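Local coordinates for ABC transporter ATP-binding protein (Leptospira interrogans serovar Copenhageni, PDB 4HZI), which probably binds and hydrolyses ATP as the ATPase subunit of an orphan ABC transporter involved in manganese utilization and tolerance, at residues 35-40 against 53-58; 39-44 against 86-91; 64-69 against 244-249. All coordinates share one frame; numbering follows the deposited sequence.

Contact 1: 35-40 against 53-58; sequences LSLEKI and VSFEIK
A G1 beta bulge interrupts the antiparallel pairing of 35-40 with 53-58: Lys-39 and Ile-40 both stand opposite Val-53, and Lys-39 takes the positive phi that such a bulge requires. Instead of a backbone carbonyl, the amide of Lys-39 meets a side chain, with N 2.8 Å from Ser-54 OG in a nearly straight bond. Ser-54 OG lies anti to its own carbonyl carbon, beside the backbone N (chi1 -70°), which brings the hydroxyl alongside the bulge. Ile-40, the second residue of the bulge, makes both backbone bonds to Val-53: its N bonds to Val-53 O at 2.9 Å and its O accepts from Val-53 N at 2.7 Å; in both bonds the donor is tilted about 30° from the carbonyl plane. Before the bulge, Leu-37 with Phe-55 and Leu-35 with Ile-57 form hydrogen-bonded pairs. Leu-37 N to Phe-55 O is the straightest of these, 3.0 Å with 177° at the hydrogen.

Leu-35, Leu-37, Ile-40, Val-53, Phe-55 and Ile-57 share one face of the sheet. Leu-37 lies side by side with Phe-55 and Val-53: its CD2 approaches Phe-55 CE2 at 3.9 Å, while CD1 stands above one face of the ring, displaced toward the rim. Leu-35 CD2 meets Ile-57 CD1 at 4.1 Å. On the reverse face Ser-36 CB and Glu-56 CB are neighbours, 4.1 Å apart, and Glu-56 OE2 forms a salt bridge with Lys-58 NZ.

This is part of the antiparallel sheet of the ABC ATPase domain. Strand 90-93 flanks 36-42 across from 53-58, helix 73-80 packs on the apolar face through Leu-76 and Leu-79, and strand 251-255 meets Val-53 and Phe-55 through Val-252 and Phe-255.

Contact 2: 39-44 against 86-91; sequences KISYKP and ATSGTI
A classic beta bulge joins 86-91 to strand 36-42 in the antiparallel sheet of the ABC ATPase domain, with Thr-87 and Ser-88 both facing Ser-41. Ser-41 O gathers the donors of the bulge: Thr-87 N at 2.8 Å and, in a weak bond, Ser-88 N at 3.4 Å. In return Ser-41 N reaches Ser-88 O at 3.0 Å in an almost straight bond, although the donor stands 43° above the carbonyl plane.

Thr-87 OG1 sits between its backbone N and carbonyl carbon (chi1 60°), a turn that carries it to the strand backbone, where it accepts a weak bond from Lys-43 N at 3.1 Å. Its methyl CG2 comes to 4.0 Å from Tyr-42 CD1, the two side chains crossing at about a right angle. On the same side of the strand as Tyr-42, Ile-40 CD1 lies 3.7 Å from Ala-86 CB and also touches CB and CG2 of Ile-91, and Leu-79 of helix 73-80 packs against all three residues. On the reverse face Ser-41 OG bonds to the backbone N of Ser-52.

At Gly-89, with phi 90°, the chain turns close past the Lys-39 carbonyl, its CA 3.3 Å from Lys-39 O in a CA-H...O contact. Beside this corner a water donates to Lys-39 O at 2.6 Å and is hydrogen-bonded to Ser-88 OG.

Contact 3: 64-69 against 244-249; sequences VLLGRN and AVLLKE
Strands 64-67 and 244-248 run parallel, their axes 4.7 Å apart at closest approach and inclined by 21°, with Val-245 N to Val-64 O (2.8 Å), Leu-66 N to Val-245 O (2.9 Å) and Leu-247 N to Leu-66 O (2.9 Å) as the backbone bonds. On one face Leu-65 CD1 leans across to Val-245 CG1 at 3.6 Å and also touches Leu-247 CB. Leu-65 CG is anti to the backbone N (chi1 177°), which directs the branch to the neighbouring strand. On the reverse face Leu-66 and Leu-246 lie side by side, CD2 to CD2 at 4.1 Å. These are two adjacent strands of the mixed sheet of the ABC ATPase core, and 64-67 leads into what is probably the P-loop (Walker A), starting at Gly-67. Gly-67 CA makes a CA-H...O contact with Leu-247 O at 3.2 Å. Where the strands end, Arg-68, just past its strand, and Lys-248, the last residue of its own, run alongside each other, Arg-68 NH1 4.1 Å from Lys-248 CE; the two positive groups share the carboxylate of Asp-272, and Arg-68 NH1 also bonds to Leu-270 O and Lys-248 NZ to Asp-269 O. Asn-69 N is hydrogen-bonded to Asp-205 OD2 of the second subunit.

Overall arrangement
From the N terminus, strand 36-42 opens contacts 1 and 2 together. Contact 1 closes first, when the chain returns through the short strand 50-51 into 53-58; contact 2 closes later, after strand 62-67 and helix 73-80, when 86-91 reaches the opposite edge of 36-42. The two share Lys-39 and Ile-40 and build one antiparallel sheet. Contact 3 opens at 64-69, inside the span of contact 2, and closes only at 244-249, so these two cross, their centres about 17 Å apart. Contact 1 is finished before contact 3 opens, yet they touch through Phe-55 and Val-245, where the antiparallel sheet packs on the mixed sheet.

Contact 1: 35-40 against 53-58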
ATOM      1  N   LEU A  35      12.430  13.837 -21.911  1.00 24.48           N
ATOM      2  CA  LEU A  35      11.252  14.501 -21.310  1.00 27.42           C
ATOM      3  C   LEU A  35      11.710  15.753 -20.564  1.00 26.85           C
ATOM      4  O   LEU A  35      12.663  15.723 -19.755  1.00 28.66           O
ATOM      5  CB  LEU A  35      10.554  13.577 -20.344  1.00 24.34           C
ATOM      6  CG  LEU A  35       9.307  14.182 -19.667  1.00 25.37           C
ATOM      7  CD1 LEU A  35       8.219  14.402 -20.705  1.00 27.49           C
ATOM      8  CD2 LEU A  35       8.784  13.351 -18.526  1.00 28.24           C
ATOM      9  N   SER A  36      11.041  16.875 -20.817  1.00 25.17           N
ATOM     10  CA  SER A  36      11.357  18.067 -20.062  1.00 24.90           C
ATOM     11  C   SER A  36      10.093  18.827 -19.705  1.00 28.31           C
ATOM     12  O   SER A  36       9.213  18.975 -20.543  1.00 26.65           O
ATOM     13  CB  SER A  36      12.308  18.991 -20.771  1.00 26.69           C
ATOM     14  OG  SER A  36      11.802  19.456 -21.966  1.00 37.17           O
ATOM     15  N   LEU A  37      10.038  19.236 -18.450  1.00 26.22           N
ATOM     16  CA  LEU A  37       8.972  20.097 -17.937  1.00 28.19           C
ATOM     17  C   LEU A  37       9.646  21.364 -17.428  1.00 29.82           C
ATOM     18  O   LEU A  37      10.603  21.301 -16.646  1.00 28.79           O
ATOM     19  CB  LEU A  37       8.250  19.436 -16.799  1.00 24.23           C
ATOM     20  CG  LEU A  37       7.237  18.353 -17.181  1.00 26.12           C
ATOM     21  CD1 LEU A  37       7.910  17.088 -17.713  1.00 25.60           C
ATOM     22  CD2 LEU A  37       6.361  18.018 -16.017  1.00 27.49           C
ATOM     23  N   GLU A  38       9.162  22.500 -17.894  1.00 29.88           N
ATOM     24  CA  GLU A  38       9.658  23.806 -17.426  1.00 30.56           C
ATOM     25  C   GLU A  38       8.476  24.645 -16.888  1.00 29.35           C
ATOM     26  O   GLU A  38       7.598  25.019 -17.665  1.00 31.32           O
ATOM     27  CB  GLU A  38      10.291  24.538 -18.599  1.00 36.91           C
ATOM     28  CG  GLU A  38      11.497  23.806 -19.161  1.00 51.37           C
ATOM     29  CD  GLU A  38      12.198  24.579 -20.267  1.00 61.79           C
ATOM     30  OE1 GLU A  38      11.553  24.919 -21.283  1.00 73.29           O
ATOM     31  OE2 GLU A  38      13.404  24.831 -20.119  1.00 65.54           O
ATOM     32  N   LYS A  39       8.469  24.826 -15.571  1.00 32.45           N
ATOM     33  CA  LYS A  39       7.505  25.615 -14.832  1.00 30.60           C
ATOM     34  C   LYS A  39       6.082  25.193 -15.130  1.00 31.22           C
ATOM     35  O   LYS A  39       5.203  26.034 -15.352  1.00 32.39           O
ATOM     36  CB  LYS A  39       7.672  27.097 -15.169  1.00 35.63           C
ATOM     37  CG  LYS A  39       9.025  27.659 -14.784  1.00 45.10           C
ATOM     38  CD  LYS A  39       9.081  29.142 -15.152  1.00 52.13           C
ATOM     39  CE  LYS A  39      10.514  29.635 -15.257  1.00 58.38           C
ATOM     40  NZ  LYS A  39      11.274  29.451 -13.983  1.00 62.62           N
ATOM     41  N   ILE A  40       5.857  23.890 -15.162  1.00 28.15           N
ATOM     42  CA  ILE A  40       4.511  23.343 -15.408  1.00 26.97           C
ATOM     43  C   ILE A  40       3.592  23.584 -14.229  1.00 27.59           C
ATOM     44  O   ILE A  40       3.813  23.157 -13.081  1.00 24.95           O
ATOM     45  CB  ILE A  40       4.549  21.840 -15.832  1.00 25.41           C
ATOM     46  CG1 ILE A  40       5.070  21.716 -17.254  1.00 26.34           C
ATOM     47  CG2 ILE A  40       3.170  21.180 -15.699  1.00 28.64           C
ATOM     48  CD1 ILE A  40       4.111  22.099 -18.388  1.00 29.54           C
ATOM     49  N   VAL A  53       6.252  23.148 -11.878  1.00 28.92           N
ATOM     50  CA  VAL A  53       7.001  21.878 -11.798  1.00 26.40           C
ATOM     51  C   VAL A  53       8.052  21.852 -12.902  1.00 23.80           C
ATOM     52  O   VAL A  53       7.774  22.044 -14.074  1.00 25.36           O
ATOM     53  CB  VAL A  53       6.023  20.677 -11.913  1.00 25.86           C
ATOM     54  CG1 VAL A  53       6.777  19.342 -12.074  1.00 26.04           C
ATOM     55  CG2 VAL A  53       5.188  20.590 -10.680  1.00 23.99           C
ATOM     56  N   SER A  54       9.308  21.647 -12.485  1.00 27.32           N
ATOM     57  CA  SER A  54      10.407  21.594 -13.417  1.00 25.91           C
ATOM     58  C   SER A  54      11.305  20.379 -13.123  1.00 24.54           C
ATOM     59  O   SER A  54      11.731  20.143 -11.984  1.00 26.74           O
ATOM     60  CB  SER A  54      11.230  22.887 -13.296  1.00 32.75           C
ATOM     61  OG  SER A  54      10.495  23.998 -13.796  1.00 31.89           O
ATOM     62  N   PHE A  55      11.559  19.606 -14.162  1.00 24.49           N
ATOM     63  CA  PHE A  55      12.541  18.551 -14.119  1.00 23.78           C
ATOM     64  C   PHE A  55      12.799  18.034 -15.524  1.00 28.60           C
ATOM     65  O   PHE A  55      12.144  18.427 -16.487  1.00 27.18           O
ATOM     66  CB  PHE A  55      12.165  17.428 -13.142  1.00 23.16           C
ATOM     67  CG  PHE A  55      10.969  16.597 -13.530  1.00 26.55           C
ATOM     68  CD1 PHE A  55      11.093  15.407 -14.293  1.00 25.28           C
ATOM     69  CD2 PHE A  55       9.712  16.953 -13.045  1.00 24.91           C
ATOM     70  CE1 PHE A  55       9.970  14.634 -14.576  1.00 28.35           C
ATOM     71  CE2 PHE A  55       8.587  16.168 -13.335  1.00 28.70           C
ATOM     72  CZ  PHE A  55       8.722  15.014 -14.084  1.00 25.76           C
ATOM     73  N   GLU A  56      13.761  17.135 -15.675  1.00 27.56           N
ATOM     74  CA  GLU A  56      13.957  16.561 -17.005  1.00 25.51           C
ATOM     75  C   GLU A  56      14.550  15.161 -16.911  1.00 23.95           C
ATOM     76  O   GLU A  56      15.138  14.835 -15.894  1.00 22.20           O
ATOM     77  CB  GLU A  56      14.799  17.459 -17.892  1.00 35.06           C
ATOM     78  CG  GLU A  56      16.253  17.585 -17.563  1.00 41.43           C
ATOM     79  CD  GLU A  56      17.155  17.345 -18.791  1.00 66.92           C
ATOM     80  OE1 GLU A  56      16.683  17.339 -19.977  1.00 66.26           O
ATOM     81  OE2 GLU A  56      18.369  17.145 -18.562  1.00 65.88           O
ATOM     82  N   ILE A  57      14.298  14.343 -17.931  1.00 22.60           N
ATOM     83  CA  ILE A  57      14.806  12.966 -17.946  1.00 23.49           C
ATOM     84  C   ILE A  57      15.488  12.831 -19.307  1.00 21.60           C
ATOM     85  O   ILE A  57      14.903  13.125 -20.356  1.00 25.40           O
ATOM     86  CB  ILE A  57      13.673  11.897 -17.816  1.00 24.53           C
ATOM     87  CG1 ILE A  57      12.822  12.129 -16.560  1.00 28.73           C
ATOM     88  CG2 ILE A  57      14.269  10.482 -17.866  1.00 25.76           C
ATOM     89  CD1 ILE A  57      11.602  11.231 -16.438  1.00 32.23           C
ATOM     90  N   LYS A  58      16.750  12.392 -19.295  1.00 24.23           N
ATOM     91  CA  LYS A  58      17.475  12.183 -20.546  1.00 25.21           C
ATOM     92  C   LYS A  58      17.313  10.740 -20.986  1.00 25.20           C
ATOM     93  O   LYS A  58      16.927   9.866 -20.191  1.00 24.22           O
ATOM     94  CB  LYS A  58      18.950  12.488 -20.326  1.00 29.68           C
ATOM     95  CG  LYS A  58      19.185  13.877 -19.755  1.00 32.99           C
ATOM     96  CD  LYS A  58      20.480  14.445 -20.272  1.00 42.82           C
ATOM     97  CE  LYS A  58      20.727  15.846 -19.751  1.00 51.77           C
ATOM     98  NZ  LYS A  58      20.816  15.846 -18.272  1.00 56.08           N
TER

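Contact 2: 39-44 against 86-91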
ATOM      1  N   LYS A  39       8.469  24.826 -15.571  1.00 32.45           N
ATOM      2  CA  LYS A  39       7.505  25.615 -14.832  1.00 30.60           C
ATOM      3  C   LYS A  39       6.082  25.193 -15.130  1.00 31.22           C
ATOM      4  O   LYS A  39       5.203  26.034 -15.352  1.00 32.39           O
ATOM      5  CB  LYS A  39       7.672  27.097 -15.169  1.00 35.63           C
ATOM      6  CG  LYS A  39       9.025  27.659 -14.784  1.00 45.10           C
ATOM      7  CD  LYS A  39       9.081  29.142 -15.152  1.00 52.13           C
ATOM      8  CE  LYS A  39      10.514  29.635 -15.257  1.00 58.38           C
ATOM      9  NZ  LYS A  39      11.274  29.451 -13.983  1.00 62.62           N
ATOM     10  N   ILE A  40       5.857  23.890 -15.162  1.00 28.15           N
ATOM     11  CA  ILE A  40       4.511  23.343 -15.408  1.00 26.97           C
ATOM     12  C   ILE A  40       3.592  23.584 -14.229  1.00 27.59           C
ATOM     13  O   ILE A  40       3.813  23.157 -13.081  1.00 24.95           O
ATOM     14  CB  ILE A  40       4.549  21.840 -15.832  1.00 25.41           C
ATOM     15  CG1 ILE A  40       5.070  21.716 -17.254  1.00 26.34           C
ATOM     16  CG2 ILE A  40       3.170  21.180 -15.699  1.00 28.64           C
ATOM     17  CD1 ILE A  40       4.111  22.099 -18.388  1.00 29.54           C
ATOM     18  N   SER A  41       2.504  24.301 -14.523  1.00 28.15           N
ATOM     19  CA  SER A  41       1.504  24.558 -13.552  1.00 28.51           C
ATOM     20  C   SER A  41       0.140  24.058 -14.017  1.00 26.22           C
ATOM     21  O   SER A  41      -0.144  23.992 -15.201  1.00 31.06           O
ATOM     22  CB  SER A  41       1.465  26.073 -13.272  1.00 33.63           C
ATOM     23  OG  SER A  41       2.498  26.414 -12.365  1.00 31.84           O
ATOM     24  N   TYR A  42      -0.682  23.662 -13.065  1.00 28.47           N
ATOM     25  CA  TYR A  42      -2.026  23.174 -13.348  1.00 28.69           C
ATOM     26  C   TYR A  42      -2.987  23.727 -12.274  1.00 29.72           C
ATOM     27  O   TYR A  42      -2.922  23.365 -11.093  1.00 27.38           O
ATOM     28  CB  TYR A  42      -2.074  21.655 -13.369  1.00 27.62           C
ATOM     29  CG  TYR A  42      -3.427  21.052 -13.736  1.00 27.76           C
ATOM     30  CD1 TYR A  42      -4.050  21.383 -14.941  1.00 30.45           C
ATOM     31  CD2 TYR A  42      -4.090  20.209 -12.869  1.00 27.57           C
ATOM     32  CE1 TYR A  42      -5.305  20.882 -15.278  1.00 28.87           C
ATOM     33  CE2 TYR A  42      -5.343  19.701 -13.199  1.00 34.55           C
ATOM     34  CZ  TYR A  42      -5.927  20.032 -14.424  1.00 32.01           C
ATOM     35  OH  TYR A  42      -7.146  19.513 -14.768  1.00 32.32           O
ATOM     36  N   LYS A  43      -3.842  24.657 -12.700  1.00 31.60           N
ATOM     37  CA  LYS A  43      -4.824  25.303 -11.820  1.00 31.43           C
ATOM     38  C   LYS A  43      -6.204  25.364 -12.526  1.00 36.77           C
ATOM     39  O   LYS A  43      -6.611  26.404 -13.045  1.00 37.10           O
ATOM     40  CB  LYS A  43      -4.325  26.700 -11.524  1.00 41.30           C
ATOM     41  CG  LYS A  43      -5.105  27.410 -10.432  1.00 46.37           C
ATOM     42  CD  LYS A  43      -4.671  28.853 -10.284  1.00 59.35           C
ATOM     43  CE  LYS A  43      -5.600  29.600  -9.341  1.00 71.69           C
ATOM     44  NZ  LYS A  43      -5.626  31.045  -9.679  1.00 83.59           N
ATOM     45  N   PRO A  44      -6.907  24.240 -12.585  1.00 35.35           N
ATOM     46  CA  PRO A  44      -8.065  24.225 -13.477  1.00 35.60           C
ATOM     47  C   PRO A  44      -9.270  25.037 -12.940  1.00 41.27           C
ATOM     48  O   PRO A  44     -10.050  25.537 -13.747  1.00 36.68           O
ATOM     49  CB  PRO A  44      -8.411  22.751 -13.574  1.00 35.68           C
ATOM     50  CG  PRO A  44      -7.852  22.145 -12.309  1.00 33.25           C
ATOM     51  CD  PRO A  44      -6.610  22.911 -12.037  1.00 34.23           C
ATOM     52  N   ALA A  86      -1.589  21.545 -19.250  1.00 27.64           N
ATOM     53  CA  ALA A  86      -1.030  22.451 -18.291  1.00 27.53           C
ATOM     54  C   ALA A  86      -1.707  23.833 -18.410  1.00 32.65           C
ATOM     55  O   ALA A  86      -2.040  24.261 -19.517  1.00 27.81           O
ATOM     56  CB  ALA A  86       0.447  22.609 -18.530  1.00 30.93           C
ATOM     57  N   THR A  87      -1.861  24.519 -17.289  1.00 30.56           N
ATOM     58  CA  THR A  87      -2.375  25.879 -17.318  1.00 34.29           C
ATOM     59  C   THR A  87      -1.271  26.856 -17.724  1.00 42.03           C
ATOM     60  O   THR A  87      -1.533  27.868 -18.374  1.00 45.28           O
ATOM     61  CB  THR A  87      -3.124  26.225 -15.999  1.00 38.20           C
ATOM     62  OG1 THR A  87      -2.247  26.114 -14.883  1.00 47.02           O
ATOM     63  CG2 THR A  87      -4.226  25.260 -15.780  1.00 39.20           C
ATOM     64  N   SER A  88      -0.017  26.550 -17.398  1.00 34.47           N
ATOM     65  CA  SER A  88       1.098  27.312 -17.928  1.00 36.30           C
ATOM     66  C   SER A  88       2.331  26.421 -17.919  1.00 37.70           C
ATOM     67  O   SER A  88       2.286  25.327 -17.357  1.00 28.23           O
ATOM     68  CB  SER A  88       1.352  28.552 -17.079  1.00 35.17           C
ATOM     69  OG  SER A  88       1.531  28.219 -15.727  1.00 37.75           O
ATOM     70  N   GLY A  89       3.409  26.932 -18.497  1.00 36.05           N
ATOM     71  CA  GLY A  89       4.684  26.233 -18.579  1.00 39.69           C
ATOM     72  C   GLY A  89       4.770  25.400 -19.838  1.00 38.93           C
ATOM     73  O   GLY A  89       3.836  25.358 -20.635  1.00 40.10           O
ATOM     74  N   THR A  90       5.900  24.715 -20.016  1.00 33.73           N
ATOM     75  CA  THR A  90       6.183  24.034 -21.244  1.00 33.90           C
ATOM     76  C   THR A  90       6.625  22.601 -20.955  1.00 29.69           C
ATOM     77  O   THR A  90       7.414  22.392 -20.036  1.00 30.27           O
ATOM     78  CB  THR A  90       7.317  24.745 -22.002  1.00 42.76           C
ATOM     79  OG1 THR A  90       6.934  26.105 -22.261  1.00 45.99           O
ATOM     80  CG2 THR A  90       7.593  24.063 -23.319  1.00 49.10           C
ATOM     81  N   ILE A  91       6.101  21.657 -21.732  1.00 31.46           N
ATOM     82  CA  ILE A  91       6.472  20.233 -21.603  1.00 29.55           C
ATOM     83  C   ILE A  91       6.811  19.751 -22.998  1.00 33.11           C
ATOM     84  O   ILE A  91       6.136  20.115 -23.990  1.00 29.39           O
ATOM     85  CB  ILE A  91       5.382  19.426 -20.877  1.00 27.58           C
ATOM     86  CG1 ILE A  91       5.725  17.921 -20.922  1.00 25.08           C
ATOM     87  CG2 ILE A  91       4.001  19.707 -21.460  1.00 29.53           C
ATOM     88  CD1 ILE A  91       4.896  17.096 -19.981  1.00 27.59           C
TER
HETATM   89  O   HOH W   1       4.201  28.484 -15.331  1.00 38.29           O

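Contact 3: 64-69 against 244-249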
ATOM      1  N   VAL A  64      12.976   8.657 -10.424  1.00 21.22           N
ATOM      2  CA  VAL A  64      11.875   8.383  -9.511  1.00 22.54           C
ATOM      3  C   VAL A  64      11.167   9.696  -9.158  1.00 26.25           C
ATOM      4  O   VAL A  64      11.816  10.712  -8.873  1.00 24.48           O
ATOM      5  CB  VAL A  64      12.326   7.829  -8.150  1.00 27.99           C
ATOM      6  CG1 VAL A  64      11.116   7.345  -7.310  1.00 27.15           C
ATOM      7  CG2 VAL A  64      13.335   6.769  -8.260  1.00 36.51           C
ATOM      8  N   LEU A  65       9.844   9.647  -9.099  1.00 21.57           N
ATOM      9  CA  LEU A  65       9.039  10.745  -8.513  1.00 21.78           C
ATOM     10  C   LEU A  65       8.525  10.258  -7.181  1.00 24.21           C
ATOM     11  O   LEU A  65       7.686   9.342  -7.111  1.00 23.50           O
ATOM     12  CB  LEU A  65       7.896  11.108  -9.449  1.00 22.62           C
ATOM     13  CG  LEU A  65       6.877  12.172  -9.064  1.00 26.74           C
ATOM     14  CD1 LEU A  65       7.523  13.521  -9.098  1.00 23.92           C
ATOM     15  CD2 LEU A  65       5.676  12.148 -10.032  1.00 29.77           C
ATOM     16  N   LEU A  66       9.097  10.784  -6.102  1.00 23.60           N
ATOM     17  CA  LEU A  66       8.734  10.387  -4.742  1.00 19.67           C
ATOM     18  C   LEU A  66       7.893  11.504  -4.136  1.00 22.69           C
ATOM     19  O   LEU A  66       8.306  12.675  -4.101  1.00 22.39           O
ATOM     20  CB  LEU A  66       9.948  10.147  -3.866  1.00 23.14           C
ATOM     21  CG  LEU A  66       9.712   9.740  -2.410  1.00 21.11           C
ATOM     22  CD1 LEU A  66       9.101   8.342  -2.259  1.00 21.11           C
ATOM     23  CD2 LEU A  66      10.973   9.795  -1.555  1.00 26.20           C
ATOM     24  N   GLY A  67       6.674  11.165  -3.730  1.00 22.42           N
ATOM     25  CA  GLY A  67       5.822  12.212  -3.180  1.00 24.38           C
ATOM     26  C   GLY A  67       4.950  11.698  -2.075  1.00 22.18           C
ATOM     27  O   GLY A  67       4.677  10.538  -2.022  1.00 24.81           O
ATOM     28  N   ARG A  68       4.538  12.574  -1.179  1.00 21.61           N
ATOM     29  CA  ARG A  68       3.527  12.266  -0.173  1.00 27.48           C
ATOM     30  C   ARG A  68       2.187  11.925  -0.795  1.00 29.15           C
ATOM     31  O   ARG A  68       1.910  12.296  -1.937  1.00 23.55           O
ATOM     32  CB  ARG A  68       3.342  13.475   0.747  1.00 34.57           C
ATOM     33  CG  ARG A  68       4.642  14.051   1.323  1.00 39.42           C
ATOM     34  CD  ARG A  68       4.964  13.458   2.650  1.00 37.87           C
ATOM     35  NE  ARG A  68       3.897  13.784   3.564  1.00 34.01           N
ATOM     36  CZ  ARG A  68       3.852  14.848   4.365  1.00 40.35           C
ATOM     37  NH1 ARG A  68       4.844  15.765   4.400  1.00 37.33           N
ATOM     38  NH2 ARG A  68       2.781  14.994   5.152  1.00 33.02           N
ATOM     39  N   ASN A  69       1.304  11.230  -0.078  1.00 32.32           N
ATOM     40  CA  ASN A  69      -0.041  11.110  -0.686  1.00 35.48           C
ATOM     41  C   ASN A  69      -0.696  12.482  -0.686  1.00 26.03           C
ATOM     42  O   ASN A  69      -0.408  13.369   0.130  1.00 27.50           O
ATOM     43  CB  ASN A  69      -0.959  10.050  -0.093  1.00 44.95           C
ATOM     44  CG  ASN A  69      -0.499   8.638  -0.413  1.00 46.89           C
ATOM     45  OD1 ASN A  69      -0.130   8.251  -1.594  1.00 29.24           O
ATOM     46  ND2 ASN A  69      -0.478   7.848   0.648  1.00 46.39           N
ATOM     47  N   ALA A 244      16.031  11.721  -9.022  1.00 21.44           N
ATOM     48  CA  ALA A 244      14.720  11.771  -8.364  1.00 20.97           C
ATOM     49  C   ALA A 244      14.174  13.192  -8.417  1.00 26.09           C
ATOM     50  O   ALA A 244      14.904  14.200  -8.566  1.00 21.93           O
ATOM     51  CB  ALA A 244      14.805  11.301  -6.956  1.00 20.99           C
ATOM     52  N   VAL A 245      12.867  13.238  -8.295  1.00 23.75           N
ATOM     53  CA  VAL A 245      12.128  14.459  -8.107  1.00 23.35           C
ATOM     54  C   VAL A 245      11.298  14.237  -6.841  1.00 24.42           C
ATOM     55  O   VAL A 245      10.565  13.231  -6.749  1.00 22.85           O
ATOM     56  CB  VAL A 245      11.148  14.667  -9.292  1.00 25.23           C
ATOM     57  CG1 VAL A 245      10.256  15.898  -9.081  1.00 25.88           C
ATOM     58  CG2 VAL A 245      11.871  14.796 -10.605  1.00 28.72           C
ATOM     59  N   LEU A 246      11.364  15.157  -5.880  1.00 23.60           N
ATOM     60  CA  LEU A 246      10.631  15.049  -4.628  1.00 21.20           C
ATOM     61  C   LEU A 246       9.468  16.062  -4.743  1.00 21.52           C
ATOM     62  O   LEU A 246       9.704  17.219  -5.109  1.00 22.06           O
ATOM     63  CB  LEU A 246      11.492  15.441  -3.430  1.00 25.62           C
ATOM     64  CG  LEU A 246      12.796  14.689  -3.210  1.00 27.23           C
ATOM     65  CD1 LEU A 246      13.461  15.198  -1.937  1.00 28.33           C
ATOM     66  CD2 LEU A 246      12.630  13.169  -3.121  1.00 26.06           C
ATOM     67  N   LEU A 247       8.245  15.561  -4.568  1.00 27.26           N
ATOM     68  CA  LEU A 247       7.037  16.327  -4.809  1.00 22.22           C
ATOM     69  C   LEU A 247       6.207  16.410  -3.539  1.00 20.52           C
ATOM     70  O   LEU A 247       5.945  15.415  -2.890  1.00 24.82           O
ATOM     71  CB  LEU A 247       6.177  15.657  -5.896  1.00 26.53           C
ATOM     72  CG  LEU A 247       5.164  16.570  -6.585  1.00 23.05           C
ATOM     73  CD1 LEU A 247       5.708  17.571  -7.585  1.00 25.08           C
ATOM     74  CD2 LEU A 247       4.051  15.735  -7.234  1.00 25.58           C
ATOM     75  N   LYS A 248       5.781  17.633  -3.208  1.00 24.41           N
ATOM     76  CA  LYS A 248       5.045  17.912  -1.994  1.00 24.95           C
ATOM     77  C   LYS A 248       4.083  19.077  -2.270  1.00 21.39           C
ATOM     78  O   LYS A 248       4.504  20.151  -2.681  1.00 23.90           O
ATOM     79  CB  LYS A 248       6.026  18.327  -0.914  1.00 30.22           C
ATOM     80  CG  LYS A 248       5.430  18.526   0.459  1.00 32.20           C
ATOM     81  CD  LYS A 248       6.498  19.243   1.309  1.00 35.19           C
ATOM     82  CE  LYS A 248       6.128  19.263   2.772  1.00 40.32           C
ATOM     83  NZ  LYS A 248       7.184  19.999   3.519  1.00 38.96           N
ATOM     84  N   GLU A 249       2.798  18.777  -2.156  1.00 27.42           N
ATOM     85  CA  GLU A 249       1.742  19.828  -2.385  1.00 27.97           C
ATOM     86  C   GLU A 249       1.876  20.501  -3.746  1.00 27.20           C
ATOM     87  O   GLU A 249       1.806  21.707  -3.891  1.00 25.72           O
ATOM     88  CB  GLU A 249       1.781  20.813  -1.228  1.00 34.61           C
ATOM     89  CG  GLU A 249       1.318  20.216   0.088  1.00 42.48           C
ATOM     90  CD  GLU A 249      -0.171  20.437   0.356  1.00 63.49           C
ATOM     91  OE1 GLU A 249      -1.027  19.804  -0.318  1.00 72.17           O
ATOM     92  OE2 GLU A 249      -0.483  21.258   1.249  1.00 75.68           O
TER